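PDB 2GU1: peptidoglycan DD-endopeptidase ShyB from Vibrio cholerae, which hydrolyses the peptide cross-links between adjacent peptidoglycan strands as a zinc-dependent endopeptidase, probably to let new glycan in so that the cell wall can expand. Local coordinates for residues M71-K76 and H160-S165; E97-L102 and V152-L157. One frame throughout, in Å; residues are numbered along the deposited sequence.

Interaction 1 of 2, residues M71-K76 and H160-S165; sequences MSIVEK and HNTGNS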
loop_
_atom_site.group_PDB
_atom_site.type_symbol
_atom_site.label_atom_id
_atom_site.label_comp_id
_atom_site.label_asym_id
_atom_site.label_seq_id
_atom_site.Cartn_x
_atom_site.Cartn_y
_atom_site.Cartn_z
ATOM N N MET A 71 13.470 1.802 2.176
ATOM C CA MET A 71 12.272 2.426 1.618
ATOM C C MET A 71 12.283 3.923 1.910
ATOM O O MET A 71 11.767 4.721 1.128
ATOM C CB MET A 71 11.018 1.781 2.215
ATOM C CG MET A 71 10.776 0.382 1.689
ATOM S SD MET A 71 9.819 -0.673 2.798
ATOM C CE MET A 71 11.137 -1.447 3.711
ATOM N N SER A 72 12.857 4.287 3.051
ATOM C CA SER A 72 12.987 5.688 3.455
ATOM C C SER A 72 14.074 5.720 4.513
ATOM O O SER A 72 14.582 4.674 4.908
ATOM C CB SER A 72 11.682 6.230 4.055
ATOM O OG SER A 72 11.517 5.807 5.398
ATOM N N ILE A 73 14.430 6.910 4.981
ATOM C CA ILE A 73 15.464 7.009 6.000
ATOM C C ILE A 73 14.982 6.518 7.370
ATOM O O ILE A 73 15.767 6.419 8.306
ATOM C CB ILE A 73 16.001 8.460 6.110
ATOM C CG1 ILE A 73 14.867 9.433 6.437
ATOM C CG2 ILE A 73 16.664 8.856 4.792
ATOM C CD1 ILE A 73 15.297 10.896 6.416
ATOM N N VAL A 74 13.695 6.196 7.479
ATOM C CA VAL A 74 13.149 5.702 8.736
ATOM C C VAL A 74 12.513 4.316 8.607
ATOM O O VAL A 74 11.918 3.817 9.559
ATOM C CB VAL A 74 12.093 6.685 9.330
ATOM C CG1 VAL A 74 12.757 8.006 9.674
ATOM C CG2 VAL A 74 10.945 6.900 8.348
ATOM N N GLU A 75 12.646 3.695 7.437
ATOM C CA GLU A 75 12.066 2.375 7.204
ATOM C C GLU A 75 12.903 1.524 6.255
ATOM O O GLU A 75 13.306 1.981 5.183
ATOM C CB GLU A 75 10.651 2.523 6.634
ATOM C CG GLU A 75 9.731 3.371 7.496
ATOM C CD GLU A 75 8.348 3.560 6.899
ATOM O OE1 GLU A 75 7.483 4.151 7.585
ATOM O OE2 GLU A 75 8.122 3.125 5.750
ATOM N N LYS A 76 13.150 0.278 6.647
ATOM C CA LYS A 76 13.927 -0.633 5.823
ATOM C C LYS A 76 13.536 -2.096 6.026
ATOM O O LYS A 76 13.206 -2.513 7.136
ATOM C CB LYS A 76 15.420 -0.458 6.114
ATOM C CG LYS A 76 15.792 -0.684 7.569
ATOM C CD LYS A 76 17.262 -0.383 7.821
ATOM C CE LYS A 76 17.611 -0.549 9.296
ATOM N NZ LYS A 76 19.030 -0.181 9.584
ATOM N N HIS A 160 16.055 16.044 8.661
ATOM C CA HIS A 160 15.727 15.554 7.333
ATOM C C HIS A 160 14.279 15.116 7.175
ATOM O O HIS A 160 13.734 14.393 8.010
ATOM C CB HIS A 160 16.653 14.397 6.971
ATOM C CG HIS A 160 18.103 14.766 6.989
ATOM N ND1 HIS A 160 18.665 15.614 6.060
ATOM C CD2 HIS A 160 19.099 14.425 7.841
ATOM C CE1 HIS A 160 19.946 15.779 6.337
ATOM N NE2 HIS A 160 20.235 15.069 7.413
ATOM N N ASN A 161 13.671 15.577 6.089
ATOM C CA ASN A 161 12.296 15.243 5.763
ATOM C C ASN A 161 12.342 13.828 5.191
ATOM O O ASN A 161 13.093 13.550 4.257
ATOM C CB ASN A 161 11.763 16.243 4.732
ATOM C CG ASN A 161 10.276 16.084 4.468
ATOM O OD1 ASN A 161 9.634 16.999 3.952
ATOM N ND2 ASN A 161 9.727 14.926 4.802
ATOM N N THR A 162 11.553 12.930 5.768
ATOM C CA THR A 162 11.531 11.540 5.319
ATOM C C THR A 162 10.730 11.369 4.036
ATOM O O THR A 162 10.913 10.399 3.305
ATOM C CB THR A 162 10.926 10.622 6.394
ATOM O OG1 THR A 162 9.519 10.887 6.516
ATOM C CG2 THR A 162 11.593 10.870 7.738
ATOM N N GLY A 163 9.851 12.322 3.758
ATOM C CA GLY A 163 9.020 12.226 2.575
ATOM C C GLY A 163 7.652 11.664 2.931
ATOM O O GLY A 163 6.723 11.688 2.116
ATOM N N ASN A 164 7.527 11.152 4.151
ATOM C CA ASN A 164 6.270 10.594 4.622
ATOM C C ASN A 164 5.397 11.740 5.136
ATOM O O ASN A 164 5.879 12.611 5.856
ATOM C CB ASN A 164 6.531 9.588 5.751
ATOM C CG ASN A 164 7.191 8.304 5.255
ATOM O OD1 ASN A 164 7.839 7.587 6.020
ATOM N ND2 ASN A 164 7.019 8.006 3.973
ATOM N N SER A 165 4.120 11.743 4.753
ATOM C CA SER A 165 3.199 12.790 5.189
ATOM C C SER A 165 1.764 12.286 5.153
ATOM O O SER A 165 1.471 11.285 4.500
ATOM C CB SER A 165 3.296 14.009 4.272
ATOM O OG SER A 165 2.760 13.690 3.000
HETATM O O HOH W 1 13.437 9.221 3.334
#

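Interaction 2 of 2, residues E97-L102 and V152-L157; sequences EWREIL and VKQQYL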
loop_
_atom_site.group_PDB
_atom_site.type_symbol
_atom_site.label_atom_id
_atom_site.label_comp_id
_atom_site.label_asym_id
_atom_site.label_seq_id
_atom_site.Cartn_x
_atom_site.Cartn_y
_atom_site.Cartn_z
ATOM N N GLU A 97 10.285 12.387 14.148
ATOM C CA GLU A 97 9.324 13.329 14.713
ATOM C C GLU A 97 8.383 13.821 13.626
ATOM O O GLU A 97 8.770 13.939 12.464
ATOM C CB GLU A 97 10.023 14.540 15.343
ATOM C CG GLU A 97 11.316 14.240 16.072
ATOM C CD GLU A 97 12.526 14.440 15.180
ATOM O OE1 GLU A 97 12.721 15.579 14.700
ATOM O OE2 GLU A 97 13.279 13.470 14.958
ATOM N N TRP A 98 7.145 14.107 14.012
ATOM C CA TRP A 98 6.156 14.602 13.065
ATOM C C TRP A 98 5.902 16.076 13.315
ATOM O O TRP A 98 5.749 16.499 14.461
ATOM C CB TRP A 98 4.845 13.830 13.201
ATOM C CG TRP A 98 4.946 12.399 12.777
ATOM C CD1 TRP A 98 5.441 11.357 13.508
ATOM C CD2 TRP A 98 4.548 11.853 11.516
ATOM N NE1 TRP A 98 5.376 10.192 12.780
ATOM C CE2 TRP A 98 4.836 10.468 11.548
ATOM C CE3 TRP A 98 3.985 12.400 10.353
ATOM C CZ2 TRP A 98 4.567 9.620 10.470
ATOM C CZ3 TRP A 98 3.717 11.556 9.277
ATOM C CH2 TRP A 98 4.014 10.181 9.344
ATOM N N ARG A 99 5.866 16.858 12.245
ATOM C CA ARG A 99 5.616 18.287 12.367
ATOM C C ARG A 99 4.360 18.647 11.593
ATOM O O ARG A 99 4.033 18.022 10.577
ATOM C CB ARG A 99 6.797 19.094 11.828
ATOM C CG ARG A 99 7.101 18.850 10.361
ATOM C CD ARG A 99 8.117 19.862 9.831
ATOM N NE ARG A 99 9.371 19.855 10.583
ATOM C CZ ARG A 99 10.411 20.643 10.313
ATOM N NH1 ARG A 99 10.351 21.507 9.306
ATOM N NH2 ARG A 99 11.514 20.572 11.051
ATOM N N GLU A 100 3.646 19.652 12.077
ATOM C CA GLU A 100 2.433 20.064 11.403
ATOM C C GLU A 100 2.710 21.222 10.473
ATOM O O GLU A 100 3.473 22.133 10.802
ATOM C CB GLU A 100 1.366 20.445 12.420
ATOM C CG GLU A 100 0.893 19.261 13.237
ATOM C CD GLU A 100 -0.333 19.581 14.061
ATOM O OE1 GLU A 100 -0.874 18.651 14.698
ATOM O OE2 GLU A 100 -0.752 20.763 14.068
ATOM N N ILE A 101 2.092 21.177 9.301
ATOM C CA ILE A 101 2.269 22.235 8.329
ATOM C C ILE A 101 0.901 22.589 7.747
ATOM O O ILE A 101 0.081 21.719 7.417
ATOM C CB ILE A 101 3.278 21.806 7.227
ATOM C CG1 ILE A 101 3.639 23.004 6.343
ATOM C CG2 ILE A 101 2.723 20.656 6.428
ATOM C CD1 ILE A 101 2.547 23.456 5.407
ATOM N N LEU A 102 0.654 23.885 7.641
ATOM C CA LEU A 102 -0.613 24.373 7.139
ATOM C C LEU A 102 -0.468 24.936 5.724
ATOM O O LEU A 102 0.284 25.880 5.496
ATOM C CB LEU A 102 -1.127 25.450 8.092
ATOM C CG LEU A 102 -2.618 25.755 8.170
ATOM C CD1 LEU A 102 -3.386 24.495 8.574
ATOM C CD2 LEU A 102 -2.837 26.873 9.188
ATOM N N VAL A 152 -1.426 19.305 7.356
ATOM C CA VAL A 152 -0.679 18.100 7.033
ATOM C C VAL A 152 0.363 17.793 8.117
ATOM O O VAL A 152 0.908 18.696 8.753
ATOM C CB VAL A 152 0.061 18.257 5.673
ATOM C CG1 VAL A 152 0.894 17.017 5.357
ATOM C CG2 VAL A 152 -0.949 18.520 4.566
ATOM N N LYS A 153 0.607 16.509 8.331
ATOM C CA LYS A 153 1.605 16.061 9.284
ATOM C C LYS A 153 2.743 15.538 8.428
ATOM O O LYS A 153 2.523 14.722 7.534
ATOM C CB LYS A 153 1.064 14.929 10.162
ATOM C CG LYS A 153 0.213 15.396 11.322
ATOM C CD LYS A 153 -0.091 14.245 12.276
ATOM C CE LYS A 153 -0.684 14.762 13.580
ATOM N NZ LYS A 153 0.263 15.676 14.283
ATOM N N GLN A 154 3.951 16.028 8.684
ATOM C CA GLN A 154 5.125 15.596 7.932
ATOM C C GLN A 154 6.118 14.931 8.869
ATOM O O GLN A 154 6.451 15.480 9.913
ATOM C CB GLN A 154 5.800 16.789 7.254
ATOM C CG GLN A 154 5.105 17.282 6.000
ATOM C CD GLN A 154 5.791 18.507 5.420
ATOM O OE1 GLN A 154 5.617 18.835 4.248
ATOM N NE2 GLN A 154 6.568 19.193 6.249
ATOM N N GLN A 155 6.594 13.750 8.492
ATOM C CA GLN A 155 7.549 13.044 9.327
ATOM C C GLN A 155 8.966 13.459 8.970
ATOM O O GLN A 155 9.326 13.570 7.793
ATOM C CB GLN A 155 7.384 11.532 9.164
ATOM C CG GLN A 155 8.342 10.694 9.998
ATOM C CD GLN A 155 8.105 9.205 9.806
ATOM O OE1 GLN A 155 7.857 8.751 8.692
ATOM N NE2 GLN A 155 8.191 8.438 10.894
ATOM N N TYR A 156 9.755 13.717 10.004
ATOM C CA TYR A 156 11.149 14.104 9.847
ATOM C C TYR A 156 12.020 13.164 10.666
ATOM O O TYR A 156 11.537 12.461 11.545
ATOM C CB TYR A 156 11.376 15.537 10.344
ATOM C CG TYR A 156 11.222 16.593 9.276
ATOM C CD1 TYR A 156 9.994 16.804 8.646
ATOM C CD2 TYR A 156 12.310 17.368 8.877
ATOM C CE1 TYR A 156 9.855 17.760 7.640
ATOM C CE2 TYR A 156 12.182 18.330 7.872
ATOM C CZ TYR A 156 10.952 18.520 7.260
ATOM O OH TYR A 156 10.818 19.471 6.276
ATOM N N LEU A 157 13.301 13.143 10.337
ATOM C CA LEU A 157 14.281 12.357 11.065
ATOM C C LEU A 157 15.337 13.408 11.331
ATOM O O LEU A 157 16.048 13.821 10.418
ATOM C CB LEU A 157 14.869 11.243 10.208
ATOM C CG LEU A 157 15.889 10.397 10.982
ATOM C CD1 LEU A 157 15.235 9.816 12.234
ATOM C CD2 LEU A 157 16.420 9.286 10.089
HETATM O O HOH W 2 8.383 21.256 6.694
#

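Interaction 1 of 2, residues M71-K76 and H160-S165
The CG2 methyl of Thr-162 meets two aliphatic side chains of the turn: CG1 of Val-74 comes within 3.6 Å of it and CG1 of Ile-73 within 3.8 Å, Val-74 crossing the threonine at about a right angle. Farther out, CD1 of Ile-73 touches CB of His-160 at 3.8 Å, a methyl against a methylene. The Asn-164 side chain is set against Val-74 and near Glu-75. One water joins the backbones, accepting from Ile-73 N (3.0 Å) and donating to Thr-162 O (2.8 Å). Threonine suits its place because its two branches do different work. Its chi1 of 70° sets OG1 between the backbone N and the carbonyl carbon, where it accepts from Asn-164 N at 3.1 Å in an ST turn and also hydrogen-bonds Gln-155 O; CG2 is left turned to Val-74 and Ile-73. Ser-72 plays a matching part in the type I turn Ser-72 to Glu-75: its OG accepts from Val-74 N at 3.0 Å, again an ST turn. A classic beta bulge, Met-71 and Ser-72 facing Glu-75, closes this hairpin of the LysM-like region. Van der Waals packing and a water link, without a salt bridge, are consistent with a light touch on the Csd3 second-domain region.

Interaction 2 of 2, residues E97-L102 and V152-L157
Strands 97-102 and 152-157 run antiparallel, their axes 4.4 Å apart at closest, with paired backbone hydrogen bonds at Glu-97/Tyr-156, Arg-99/Gln-154 and Ile-101/Val-152. On the face that carries these three pairs, the guanidinium of Arg-99 lies flat on the Tyr-156 ring, planes 9° apart, with CZ 3.8 Å from the ring centroid in a cation-pi stack. A bend at chi3 (57°) turns the guanidinium back over the ring, and arginine fits because its flat cation can stack there while NH1 still gives a hydrogen bond to water. That water accepts from Gln-154 NE2 at 2.8 Å and, over a longer 3.3 Å, from Arg-99 NH1, and hydrogen-bonds Tyr-156 OH, linking three side chains. Beside them, CG2 of Ile-101 packs on CB of Val-152 at 3.7 Å. Strand 97-106 is an outermost strand of the five-stranded antiparallel sheet in the Csd3 second-domain region, and 147-157 lies between it and 160-173. The alternate face holds Trp-98, whose six-membered ring receives CB of Gln-155 over its face, 3.4 Å from the centroid, as a CH-pi contact; the broad indole also stacks on the glutamine's amide, planes 21° apart. Farther along, Lys-153 and Glu-100 lie side by side, long chains that point the same way, and NZ reaches OE1 at 3.2 Å, a salt bridge made on the carboxylate's anti lone pair.

In the fold
From the N terminus, the chain first builds the LysM-like region's antiparallel sheet, where 71-76 turns from strand 64-70 into strand 75-81. After strand 87-93 it enters the second sheet with 97-106, passes through helices 111-117 and 122-132, and returns as 147-157. Interaction 2 closes that excursion within a single sheet. The chain then reverses into 160-173, the next strand of the same sheet, whose start meets the earlier turn in interaction 1. The shorter loop therefore lies wholly within the longer one. Gln-155 belongs to interaction 2, yet pairs through its backbone with Thr-162 and Asn-164 of interaction 1, so the contact between regions continues directly into the sheet.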